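Local structure of hydroxylase (2OR0) at residues Ser43-Leu49 against Arg205-Ser209; Arg58-Arg64 against Asn125-Met129; Trp97-Val102 against Phe154-Thr158. The protein probably acts as a flavin-dependent monooxygenase (hydroxylase) related to the acyl-CoA dehydrogenases, though its substrate is not established. All coordinates share one frame; numbering follows the deposited sequence.

Interaction 1: Ser43-Leu49 against Arg205-Ser209; sequences SEADCRL and RGTGS
Cys47 and Arg205 meet through both side chain and backbone. The sulfur rests over one face of the guanidinium, toward its rim, with SG 3.2 Å from Arg205 NH1. The arginine chain bends at its third torsion (chi3 63°), presenting that flat face to the sulfur, while NH2 is held by Asp200 and Val201.

Backbone contacts depend on the helix ending here. Cys47, with positive phi, closes helix 33-46 in a Schellman motif, and its CA lies 3.2 Å from Arg205 O in a CA-H...O contact. A second such contact joins Gly206 CA to Ser43 O at 3.3 Å. Glycine suits both its positions: a CB on Gly206 would press against Ser43 CB, and one on Gly208, where phi is also positive, would clash with Cys47 O.

Water supplies the polar links. One molecule donates to Glu44 OE2 and accepts from Arg205 N, another joins Glu44 O to Arg205 NE, and a third bridges Leu49 N and Thr207 O. The carboxylate forms its salt bridge with Arg375, while the aliphatic part of Glu44 packs on Arg205, CG 3.8 Å from Arg205 CB.

Beyond the contact, Leu49 reaches Val98 and Thr207 reaches Trp97, both on helix 93-102, Leu49 also packs on Leu57 of helix 51-60, and helix 370-381 borders the Glu44 and Arg205 side.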
ATOM      1  N   SER A  43      -2.729   9.167 -16.975  1.00 31.87           N
ATOM      2  CA  SER A  43      -2.362   9.390 -15.560  1.00 31.22           C
ATOM      3  C   SER A  43      -0.841   9.493 -15.399  1.00 31.31           C
ATOM      4  O   SER A  43      -0.331  10.243 -14.560  1.00 30.30           O
ATOM      5  CB  SER A  43      -2.892   8.280 -14.647  1.00 31.33           C
ATOM      6  OG  SER A  43      -4.304   8.159 -14.731  1.00 31.98           O
ATOM      7  N   GLU A  44      -0.107   8.721 -16.193  1.00 31.46           N
ATOM      8  CA  GLU A  44       1.327   8.801 -16.108  1.00 32.60           C
ATOM      9  C   GLU A  44       1.835  10.150 -16.623  1.00 32.30           C
ATOM     10  O   GLU A  44       2.638  10.809 -15.963  1.00 32.10           O
ATOM     11  CB  GLU A  44       2.002   7.664 -16.853  1.00 32.90           C
ATOM     12  CG  GLU A  44       3.361   7.366 -16.239  1.00 35.93           C
ATOM     13  CD  GLU A  44       4.244   6.726 -17.193  1.00 40.73           C
ATOM     14  OE1 GLU A  44       3.945   6.848 -18.408  1.00 46.08           O
ATOM     15  OE2 GLU A  44       5.218   6.096 -16.748  1.00 42.40           O
ATOM     16  N   ALA A  45       1.339  10.557 -17.786  1.00 32.74           N
ATOM     17  CA  ALA A  45       1.713  11.833 -18.387  1.00 33.25           C
ATOM     18  C   ALA A  45       1.377  12.997 -17.441  1.00 33.73           C
ATOM     19  O   ALA A  45       2.162  13.947 -17.323  1.00 34.09           O
ATOM     20  CB  ALA A  45       1.026  12.000 -19.742  1.00 33.39           C
ATOM     21  N   ASP A  46       0.254  12.898 -16.722  1.00 33.82           N
ATOM     22  CA  ASP A  46      -0.166  13.949 -15.788  1.00 34.09           C
ATOM     23  C   ASP A  46       0.532  13.883 -14.440  1.00 33.65           C
ATOM     24  O   ASP A  46       0.440  14.832 -13.675  1.00 33.30           O
ATOM     25  CB  ASP A  46      -1.669  13.871 -15.507  1.00 34.32           C
ATOM     26  CG  ASP A  46      -2.532  14.145 -16.731  1.00 37.34           C
ATOM     27  OD1 ASP A  46      -2.022  14.676 -17.754  1.00 38.23           O
ATOM     28  OD2 ASP A  46      -3.747  13.803 -16.659  1.00 40.06           O
ATOM     29  N   CYS A  47       1.176  12.750 -14.135  1.00 33.37           N
ATOM     30  CA  CYS A  47       1.690  12.443 -12.787  1.00 33.23           C
ATOM     31  C   CYS A  47       0.614  12.523 -11.720  1.00 32.15           C
ATOM     32  O   CYS A  47       0.856  13.035 -10.622  1.00 32.19           O
ATOM     33  CB  CYS A  47       2.874  13.353 -12.401  1.00 33.50           C
ATOM     34  SG  CYS A  47       4.250  13.168 -13.508  1.00 37.74           S
ATOM     35  N   ARG A  48      -0.563  11.996 -12.038  1.00 31.44           N
ATOM     36  CA  ARG A  48      -1.750  12.149 -11.209  1.00 31.82           C
ATOM     37  C   ARG A  48      -2.814  11.287 -11.861  1.00 30.99           C
ATOM     38  O   ARG A  48      -2.966  11.329 -13.073  1.00 30.21           O
ATOM     39  CB  ARG A  48      -2.174  13.638 -11.231  1.00 32.14           C
ATOM     40  CG  ARG A  48      -3.576  13.962 -10.733  1.00 34.06           C
ATOM     41  CD  ARG A  48      -4.088  15.284 -11.340  1.00 34.56           C
ATOM     42  NE  ARG A  48      -5.267  15.809 -10.635  1.00 39.22           N
ATOM     43  CZ  ARG A  48      -6.524  15.413 -10.831  1.00 41.90           C
ATOM     44  NH1 ARG A  48      -6.825  14.455 -11.718  1.00 38.89           N
ATOM     45  NH2 ARG A  48      -7.502  15.984 -10.113  1.00 45.98           N
ATOM     46  N   LEU A  49      -3.537  10.487 -11.086  1.00 31.00           N
ATOM     47  CA  LEU A  49      -4.636   9.714 -11.661  1.00 30.94           C
ATOM     48  C   LEU A  49      -5.620  10.673 -12.308  1.00 31.76           C
ATOM     49  O   LEU A  49      -6.030  11.655 -11.685  1.00 31.13           O
ATOM     50  CB  LEU A  49      -5.375   8.877 -10.603  1.00 30.55           C
ATOM     51  CG  LEU A  49      -4.695   7.689  -9.921  1.00 30.06           C
ATOM     52  CD1 LEU A  49      -5.573   7.079  -8.861  1.00 29.11           C
ATOM     53  CD2 LEU A  49      -4.280   6.610 -10.935  1.00 30.96           C
ATOM     54  N   ARG A 205       4.411   7.206 -11.386  1.00 26.98           N
ATOM     55  CA  ARG A 205       4.281   8.631 -11.684  1.00 27.81           C
ATOM     56  C   ARG A 205       2.828   8.987 -11.504  1.00 27.89           C
ATOM     57  O   ARG A 205       2.510   9.992 -10.878  1.00 28.73           O
ATOM     58  CB  ARG A 205       4.785   8.967 -13.104  1.00 26.72           C
ATOM     59  CG  ARG A 205       6.319   8.895 -13.217  1.00 28.29           C
ATOM     60  CD  ARG A 205       6.837   9.101 -14.641  1.00 29.40           C
ATOM     61  NE  ARG A 205       6.523  10.424 -15.184  1.00 31.17           N
ATOM     62  CZ  ARG A 205       7.150  11.558 -14.853  1.00 34.69           C
ATOM     63  NH1 ARG A 205       6.782  12.699 -15.433  1.00 37.19           N
ATOM     64  NH2 ARG A 205       8.144  11.570 -13.964  1.00 32.60           N
ATOM     65  N   GLY A 206       1.965   8.093 -11.982  1.00 27.48           N
ATOM     66  CA  GLY A 206       0.526   8.281 -11.985  1.00 26.79           C
ATOM     67  C   GLY A 206      -0.141   8.269 -10.635  1.00 26.57           C
ATOM     68  O   GLY A 206      -1.324   8.563 -10.558  1.00 28.08           O
ATOM     69  N   THR A 207       0.591   7.930  -9.572  1.00 26.59           N
ATOM     70  CA  THR A 207       0.046   7.967  -8.212  1.00 26.17           C
ATOM     71  C   THR A 207      -0.132   9.409  -7.688  1.00 27.02           C
ATOM     72  O   THR A 207      -0.941   9.664  -6.777  1.00 27.84           O
ATOM     73  CB  THR A 207       0.896   7.140  -7.211  1.00 26.99           C
ATOM     74  OG1 THR A 207       2.207   7.707  -7.061  1.00 24.88           O
ATOM     75  CG2 THR A 207       1.019   5.660  -7.670  1.00 24.24           C
ATOM     76  N   GLY A 208       0.624  10.335  -8.277  1.00 26.81           N
ATOM     77  CA  GLY A 208       0.621  11.727  -7.879  1.00 26.73           C
ATOM     78  C   GLY A 208       0.899  11.854  -6.410  1.00 26.10           C
ATOM     79  O   GLY A 208       0.150  12.526  -5.715  1.00 27.22           O
ATOM     80  N   SER A 209       1.989  11.229  -5.945  1.00 26.06           N
ATOM     81  CA  SER A 209       2.337  11.193  -4.539  1.00 24.96           C
ATOM     82  C   SER A 209       3.110  12.450  -4.094  1.00 25.39           C
ATOM     83  O   SER A 209       4.260  12.383  -3.642  1.00 25.57           O
ATOM     84  CB  SER A 209       3.098   9.911  -4.208  1.00 25.39           C
ATOM     85  OG  SER A 209       2.360   8.761  -4.600  1.00 24.75           O
TER
HETATM   86  O   HOH W   1       5.305   5.395 -13.903  1.00 33.36           O
HETATM   87  O   HOH W   2       4.798  11.362 -17.361  1.00 55.23           O
HETATM   88  O   HOH W   3      -3.222  10.763  -7.967  1.00 26.07           O

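Interaction 2: Arg58-Arg64 against Asn125-Met129; sequences RDSGAIR and NDTWM
Arg58 reaches Trp128 with its CG trans to the backbone nitrogen (chi1 -161°) and a bend farther out (chi3 -56°), which together lay the guanidinium flat on the indole. This is a stacked cation-pi pair: the planes are 11° from parallel, and Arg58 CZ stands 3.8 Å from the centroid of the six-membered ring. It forms just where helix 51-60 ends in a Schellman motif at Gly61, whose positive phi suits glycine. The turn that follows brings Ile63 to the opposite face of the indole, with Ile63 CG1 3.5 Å from Trp128 NE1 and CG2 making an off-centre CH-pi contact. A flat, wide residue is well suited to a slot with a cation on one side and a branched aliphatic on the other. Replacing the indole by an alanine's methyl is likely to leave the Arg58 guanidinium without the surface it lies on, freer to turn, and to open a gap beside Ile63.

Arg58 NH2 is also held by His160 O, while NH1 makes a short but strongly bent, and therefore weak, hydrogen bond to Asp126 O (2.6 Å). The Asp126 carboxylate turns to Arg64: OD1 sits over a face of that guanidinium, 3.4 Å from NE, a salt bridge of charges alone, since no N-H points at the oxygen. Finally, a water donates to both Arg58 O, at 2.7 Å, and Asp126 OD2, at 3.0 Å.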
ATOM      1  N   ARG A  58     -13.207   4.452  -7.447  1.00 37.30           N
ATOM      2  CA  ARG A  58     -14.193   4.874  -6.460  1.00 38.33           C
ATOM      3  C   ARG A  58     -15.493   4.097  -6.652  1.00 38.21           C
ATOM      4  O   ARG A  58     -16.024   3.550  -5.701  1.00 38.18           O
ATOM      5  CB  ARG A  58     -14.469   6.381  -6.540  1.00 38.37           C
ATOM      6  CG  ARG A  58     -15.119   6.963  -5.268  1.00 38.22           C
ATOM      7  CD  ARG A  58     -15.303   8.468  -5.392  1.00 38.87           C
ATOM      8  NE  ARG A  58     -14.039   9.158  -5.695  1.00 40.20           N
ATOM      9  CZ  ARG A  58     -13.274   9.783  -4.797  1.00 40.74           C
ATOM     10  NH1 ARG A  58     -13.626   9.848  -3.522  1.00 40.42           N
ATOM     11  NH2 ARG A  58     -12.155  10.374  -5.180  1.00 41.33           N
ATOM     12  N   ASP A  59     -15.970   4.049  -7.892  1.00 38.55           N
ATOM     13  CA  ASP A  59     -17.217   3.361  -8.246  1.00 39.47           C
ATOM     14  C   ASP A  59     -17.176   1.847  -8.066  1.00 39.41           C
ATOM     15  O   ASP A  59     -18.219   1.222  -7.866  1.00 39.79           O
ATOM     16  CB  ASP A  59     -17.594   3.653  -9.702  1.00 40.06           C
ATOM     17  CG  ASP A  59     -17.905   5.123  -9.945  1.00 42.65           C
ATOM     18  OD1 ASP A  59     -18.148   5.871  -8.967  1.00 44.78           O
ATOM     19  OD2 ASP A  59     -17.911   5.529 -11.127  1.00 46.83           O
ATOM     20  N   SER A  60     -15.990   1.248  -8.170  1.00 39.00           N
ATOM     21  CA  SER A  60     -15.846  -0.213  -8.043  1.00 38.43           C
ATOM     22  C   SER A  60     -16.010  -0.661  -6.605  1.00 37.68           C
ATOM     23  O   SER A  60     -16.189  -1.858  -6.342  1.00 38.22           O
ATOM     24  CB  SER A  60     -14.464  -0.650  -8.530  1.00 39.30           C
ATOM     25  OG  SER A  60     -13.481  -0.424  -7.505  1.00 40.58           O
ATOM     26  N   GLY A  61     -15.940   0.293  -5.672  1.00 36.38           N
ATOM     27  CA  GLY A  61     -15.932  -0.011  -4.248  1.00 35.14           C
ATOM     28  C   GLY A  61     -14.586  -0.469  -3.693  1.00 35.13           C
ATOM     29  O   GLY A  61     -14.507  -0.891  -2.544  1.00 34.94           O
ATOM     30  N   ALA A  62     -13.521  -0.402  -4.488  1.00 34.59           N
ATOM     31  CA  ALA A  62     -12.198  -0.864  -4.013  1.00 34.90           C
ATOM     32  C   ALA A  62     -11.696  -0.246  -2.699  1.00 34.69           C
ATOM     33  O   ALA A  62     -11.082  -0.936  -1.881  1.00 35.38           O
ATOM     34  CB  ALA A  62     -11.144  -0.706  -5.098  1.00 34.60           C
ATOM     35  N   ILE A  63     -11.932   1.047  -2.495  1.00 34.26           N
ATOM     36  CA  ILE A  63     -11.452   1.708  -1.281  1.00 33.83           C
ATOM     37  C   ILE A  63     -12.309   1.349  -0.057  1.00 34.64           C
ATOM     38  O   ILE A  63     -11.857   1.472   1.082  1.00 34.86           O
ATOM     39  CB  ILE A  63     -11.348   3.240  -1.489  1.00 33.80           C
ATOM     40  CG1 ILE A  63     -10.552   3.550  -2.772  1.00 33.91           C
ATOM     41  CG2 ILE A  63     -10.803   3.959  -0.234  1.00 31.82           C
ATOM     42  CD1 ILE A  63      -9.132   3.000  -2.808  1.00 32.76           C
ATOM     43  N   ARG A  64     -13.528   0.860  -0.294  1.00 34.53           N
ATOM     44  CA  ARG A  64     -14.405   0.422   0.789  1.00 34.65           C
ATOM     45  C   ARG A  64     -14.190  -1.028   1.260  1.00 33.75           C
ATOM     46  O   ARG A  64     -14.875  -1.510   2.195  1.00 32.37           O
ATOM     47  CB  ARG A  64     -15.853   0.652   0.378  1.00 35.84           C
ATOM     48  CG  ARG A  64     -16.225   2.136   0.467  1.00 39.94           C
ATOM     49  CD  ARG A  64     -17.688   2.370   0.201  1.00 45.70           C
ATOM     50  NE  ARG A  64     -18.063   1.868  -1.113  1.00 51.12           N
ATOM     51  CZ  ARG A  64     -19.207   2.158  -1.719  1.00 56.08           C
ATOM     52  NH1 ARG A  64     -20.092   2.969  -1.118  1.00 57.33           N
ATOM     53  NH2 ARG A  64     -19.465   1.643  -2.926  1.00 57.40           N
ATOM     54  N   ASN A 125     -19.749   8.100   2.034  1.00 43.52           N
ATOM     55  CA  ASN A 125     -18.942   6.905   2.307  1.00 42.36           C
ATOM     56  C   ASN A 125     -17.704   6.834   1.404  1.00 40.87           C
ATOM     57  O   ASN A 125     -16.748   6.150   1.727  1.00 40.72           O
ATOM     58  CB  ASN A 125     -19.758   5.620   2.068  1.00 42.57           C
ATOM     59  CG  ASN A 125     -21.018   5.531   2.930  1.00 43.82           C
ATOM     60  OD1 ASN A 125     -21.060   6.014   4.070  1.00 42.41           O
ATOM     61  ND2 ASN A 125     -22.054   4.890   2.377  1.00 43.98           N
ATOM     62  N   ASP A 126     -17.763   7.505   0.258  1.00 39.56           N
ATOM     63  CA  ASP A 126     -16.695   7.440  -0.732  1.00 39.20           C
ATOM     64  C   ASP A 126     -15.648   8.549  -0.592  1.00 38.45           C
ATOM     65  O   ASP A 126     -14.910   8.833  -1.539  1.00 38.67           O
ATOM     66  CB  ASP A 126     -17.270   7.433  -2.153  1.00 39.02           C
ATOM     67  CG  ASP A 126     -17.827   6.076  -2.550  1.00 40.09           C
ATOM     68  OD1 ASP A 126     -17.259   5.044  -2.125  1.00 39.03           O
ATOM     69  OD2 ASP A 126     -18.831   6.048  -3.290  1.00 40.20           O
ATOM     70  N   THR A 127     -15.583   9.150   0.590  1.00 37.74           N
ATOM     71  CA  THR A 127     -14.570  10.146   0.920  1.00 37.10           C
ATOM     72  C   THR A 127     -13.271   9.412   1.224  1.00 36.57           C
ATOM     73  O   THR A 127     -13.260   8.486   2.056  1.00 37.10           O
ATOM     74  CB  THR A 127     -15.006  10.989   2.151  1.00 37.00           C
ATOM     75  OG1 THR A 127     -16.222  11.671   1.838  1.00 37.08           O
ATOM     76  CG2 THR A 127     -13.950  12.021   2.522  1.00 35.69           C
ATOM     77  N   TRP A 128     -12.192   9.820   0.551  1.00 35.58           N
ATOM     78  CA  TRP A 128     -10.869   9.196   0.720  1.00 34.25           C
ATOM     79  C   TRP A 128      -9.934   9.984   1.623  1.00 34.04           C
ATOM     80  O   TRP A 128      -9.978  11.226   1.661  1.00 33.25           O
ATOM     81  CB  TRP A 128     -10.161   9.021  -0.629  1.00 33.42           C
ATOM     82  CG  TRP A 128     -10.830   8.116  -1.598  1.00 34.01           C
ATOM     83  CD1 TRP A 128     -11.932   7.318  -1.378  1.00 32.93           C
ATOM     84  CD2 TRP A 128     -10.420   7.870  -2.956  1.00 33.41           C
ATOM     85  NE1 TRP A 128     -12.250   6.624  -2.528  1.00 32.38           N
ATOM     86  CE2 TRP A 128     -11.335   6.936  -3.507  1.00 33.09           C
ATOM     87  CE3 TRP A 128      -9.372   8.352  -3.758  1.00 33.30           C
ATOM     88  CZ2 TRP A 128     -11.230   6.467  -4.837  1.00 32.45           C
ATOM     89  CZ3 TRP A 128      -9.272   7.898  -5.086  1.00 32.70           C
ATOM     90  CH2 TRP A 128     -10.197   6.952  -5.602  1.00 33.46           C
HETATM   91  N   MSE A 129      -9.072   9.240   2.326  1.00 33.52           N
HETATM   92  CA  MSE A 129      -7.975   9.808   3.085  1.00 33.84           C
HETATM   93  C   MSE A 129      -6.639   9.522   2.387  1.00 33.19           C
HETATM   94  O   MSE A 129      -6.412   8.407   1.890  1.00 32.14           O
HETATM   95  CB  MSE A 129      -7.927   9.241   4.503  1.00 32.94           C
HETATM   96  CG  MSE A 129      -9.144   9.544   5.358  1.00 34.58           C
HETATM   97 SE   MSE A 129      -9.174   8.295   6.826  0.75 36.54          SE
HETATM   98  CE  MSE A 129     -10.290   7.008   5.835  1.00 35.66           C
TER
HETATM   99  O   HOH W   4     -12.225  12.072  -1.495  1.00 34.21           O
HETATM  100  O   HOH W   5     -18.649   3.575  -4.904  1.00 48.58           O

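Interaction 3: Trp97-Val102 against Phe154-Thr158; sequences WVTGIV and FSSGT
Trp97 points the N-H edge of its indole at Ser156. With CG trans to the backbone nitrogen (chi1 -179°), the indole is carried out from helix 93-102 to the turn, and NE1 donates to Ser156 OG at 3.0 Å. The hydroxyl lies only 2° out of the indole plane, so it meets the N-H along the edge, although the bond is somewhat bent. Serine suits the place because a small hydroxyl can take this buried N-H while also bonding to Ser209 OG.

Phe154 approaches the same indole rim to rim, neither ring over the other's face; the planes are 30° apart, and Phe154 CE2 lies 3.7 Å from Trp97 CZ2. Farther along the helix, Val98 CG2 faces the backbone of Gly157, 4.0 Å from its N, and Val102 CG2 touches Ser156 O. Gly157 occupies the third position of a type II turn with positive phi, and a CB there would crowd both valines.

The turn leads out of strand 145-155, which pairs with strand 210-214. Helix 250-277 packs on Trp97 and Ile101, two of the residues through which helix 93-102 also meets the turn.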
ATOM      1  N   TRP A  97      -1.454   0.757  -6.719  1.00 26.73           N
ATOM      2  CA  TRP A  97      -0.736   1.347  -5.600  1.00 26.63           C
ATOM      3  C   TRP A  97      -1.667   2.216  -4.752  1.00 27.60           C
ATOM      4  O   TRP A  97      -1.635   2.156  -3.510  1.00 27.91           O
ATOM      5  CB  TRP A  97       0.440   2.181  -6.116  1.00 26.54           C
ATOM      6  CG  TRP A  97       1.251   2.810  -5.008  1.00 25.21           C
ATOM      7  CD1 TRP A  97       1.073   4.060  -4.477  1.00 24.96           C
ATOM      8  CD2 TRP A  97       2.341   2.214  -4.281  1.00 24.15           C
ATOM      9  NE1 TRP A  97       2.007   4.287  -3.481  1.00 24.98           N
ATOM     10  CE2 TRP A  97       2.789   3.174  -3.334  1.00 24.86           C
ATOM     11  CE3 TRP A  97       2.999   0.978  -4.350  1.00 25.77           C
ATOM     12  CZ2 TRP A  97       3.858   2.928  -2.449  1.00 25.70           C
ATOM     13  CZ3 TRP A  97       4.072   0.733  -3.470  1.00 24.07           C
ATOM     14  CH2 TRP A  97       4.486   1.704  -2.539  1.00 25.85           C
ATOM     15  N   VAL A  98      -2.490   3.020  -5.417  1.00 27.86           N
ATOM     16  CA  VAL A  98      -3.386   3.941  -4.698  1.00 29.88           C
ATOM     17  C   VAL A  98      -4.443   3.137  -3.891  1.00 29.75           C
ATOM     18  O   VAL A  98      -4.739   3.449  -2.724  1.00 30.67           O
ATOM     19  CB  VAL A  98      -4.020   4.974  -5.660  1.00 29.31           C
ATOM     20  CG1 VAL A  98      -5.247   5.630  -5.030  1.00 31.36           C
ATOM     21  CG2 VAL A  98      -2.978   6.032  -6.075  1.00 30.60           C
ATOM     22  N   THR A  99      -4.928   2.058  -4.493  1.00 30.00           N
ATOM     23  CA  THR A  99      -5.871   1.128  -3.821  1.00 29.91           C
ATOM     24  C   THR A  99      -5.289   0.501  -2.568  1.00 29.84           C
ATOM     25  O   THR A  99      -5.947   0.464  -1.528  1.00 30.18           O
ATOM     26  CB  THR A  99      -6.340   0.025  -4.765  1.00 29.75           C
ATOM     27  OG1 THR A  99      -6.873   0.617  -5.947  1.00 29.29           O
ATOM     28  CG2 THR A  99      -7.423  -0.812  -4.106  1.00 31.46           C
ATOM     29  N   GLY A 100      -4.051   0.022  -2.660  1.00 29.10           N
ATOM     30  CA  GLY A 100      -3.353  -0.513  -1.507  1.00 28.08           C
ATOM     31  C   GLY A 100      -2.954   0.436  -0.391  1.00 28.57           C
ATOM     32  O   GLY A 100      -2.695  -0.021   0.717  1.00 28.00           O
ATOM     33  N   ILE A 101      -2.875   1.741  -0.676  1.00 28.83           N
ATOM     34  CA  ILE A 101      -2.495   2.761   0.315  1.00 28.97           C
ATOM     35  C   ILE A 101      -3.743   3.456   0.858  1.00 28.43           C
ATOM     36  O   ILE A 101      -3.989   3.449   2.051  1.00 28.84           O
ATOM     37  CB  ILE A 101      -1.557   3.876  -0.314  1.00 29.58           C
ATOM     38  CG1 ILE A 101      -0.248   3.287  -0.823  1.00 32.43           C
ATOM     39  CG2 ILE A 101      -1.275   5.007   0.687  1.00 29.30           C
ATOM     40  CD1 ILE A 101       0.957   3.481   0.117  1.00 34.67           C
ATOM     41  N   VAL A 102      -4.492   4.091  -0.032  1.00 28.70           N
ATOM     42  CA  VAL A 102      -5.710   4.798   0.328  1.00 29.29           C
ATOM     43  C   VAL A 102      -6.709   3.773   0.920  1.00 29.86           C
ATOM     44  O   VAL A 102      -7.401   4.077   1.892  1.00 29.31           O
ATOM     45  CB  VAL A 102      -6.299   5.567  -0.876  1.00 29.25           C
ATOM     46  CG1 VAL A 102      -7.588   6.290  -0.515  1.00 30.48           C
ATOM     47  CG2 VAL A 102      -5.296   6.604  -1.405  1.00 30.36           C
ATOM     48  N   PHE A 154       5.426  11.831  -0.465  1.00 29.67           N
ATOM     49  CA  PHE A 154       4.846  10.542  -0.864  1.00 30.48           C
ATOM     50  C   PHE A 154       3.374  10.418  -0.428  1.00 30.01           C
ATOM     51  O   PHE A 154       2.959   9.358   0.043  1.00 29.37           O
ATOM     52  CB  PHE A 154       5.677   9.360  -0.310  1.00 31.29           C
ATOM     53  CG  PHE A 154       5.828   8.160  -1.262  1.00 36.33           C
ATOM     54  CD1 PHE A 154       7.087   7.540  -1.425  1.00 39.67           C
ATOM     55  CD2 PHE A 154       4.725   7.600  -1.942  1.00 38.95           C
ATOM     56  CE1 PHE A 154       7.240   6.395  -2.269  1.00 39.93           C
ATOM     57  CE2 PHE A 154       4.876   6.482  -2.794  1.00 37.39           C
ATOM     58  CZ  PHE A 154       6.126   5.879  -2.957  1.00 36.71           C
ATOM     59  N   SER A 155       2.591  11.487  -0.606  1.00 28.99           N
ATOM     60  CA  SER A 155       1.155  11.429  -0.300  1.00 29.41           C
ATOM     61  C   SER A 155       0.370  10.861  -1.488  1.00 29.31           C
ATOM     62  O   SER A 155      -0.162  11.608  -2.301  1.00 29.55           O
ATOM     63  CB  SER A 155       0.631  12.816   0.099  1.00 29.70           C
ATOM     64  OG  SER A 155      -0.741  12.767   0.480  1.00 30.94           O
ATOM     65  N   SER A 156       0.297   9.528  -1.589  1.00 29.59           N
ATOM     66  CA  SER A 156      -0.244   8.872  -2.790  1.00 29.82           C
ATOM     67  C   SER A 156      -1.716   9.187  -3.006  1.00 29.89           C
ATOM     68  O   SER A 156      -2.490   9.129  -2.058  1.00 30.04           O
ATOM     69  CB  SER A 156      -0.065   7.341  -2.695  1.00 30.11           C
ATOM     70  OG  SER A 156       1.295   7.014  -2.528  1.00 31.79           O
ATOM     71  N   GLY A 157      -2.102   9.489  -4.251  1.00 30.72           N
ATOM     72  CA  GLY A 157      -3.511   9.730  -4.597  1.00 30.97           C
ATOM     73  C   GLY A 157      -4.095  11.016  -4.010  1.00 31.81           C
ATOM     74  O   GLY A 157      -5.304  11.218  -4.038  1.00 32.61           O
ATOM     75  N   THR A 158      -3.230  11.896  -3.500  1.00 31.99           N
ATOM     76  CA  THR A 158      -3.642  13.023  -2.653  1.00 30.83           C
ATOM     77  C   THR A 158      -4.632  14.014  -3.292  1.00 31.79           C
ATOM     78  O   THR A 158      -5.509  14.535  -2.592  1.00 30.80           O
ATOM     79  CB  THR A 158      -2.409  13.745  -2.025  1.00 31.30           C
ATOM     80  OG1 THR A 158      -2.805  14.418  -0.830  1.00 30.25           O
ATOM     81  CG2 THR A 158      -1.734  14.727  -2.987  1.00 27.97           C
TER

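Along the chain, the first segments follow in order on helices 33-46, 51-60 and 93-102; the second come later, from the loops and strands of the beta region. Each contact therefore ties the N-terminal helices to that region, consistent with the acyl-CoA dehydrogenase fold of a helical domain, a beta domain and a C-terminal helical bundle. Interactions 1 and 3 have centres about 11 Å apart and join directly, Thr207 O lying 2.8 Å from Gly157 N in a probable hydrogen bond. Interaction 2, about 12 Å from interaction 3 between centres, packs on it through Val102 and Thr99. Interactions 1 and 2, with centres about 19 Å apart, do not touch each other, but both contact helix 93-102.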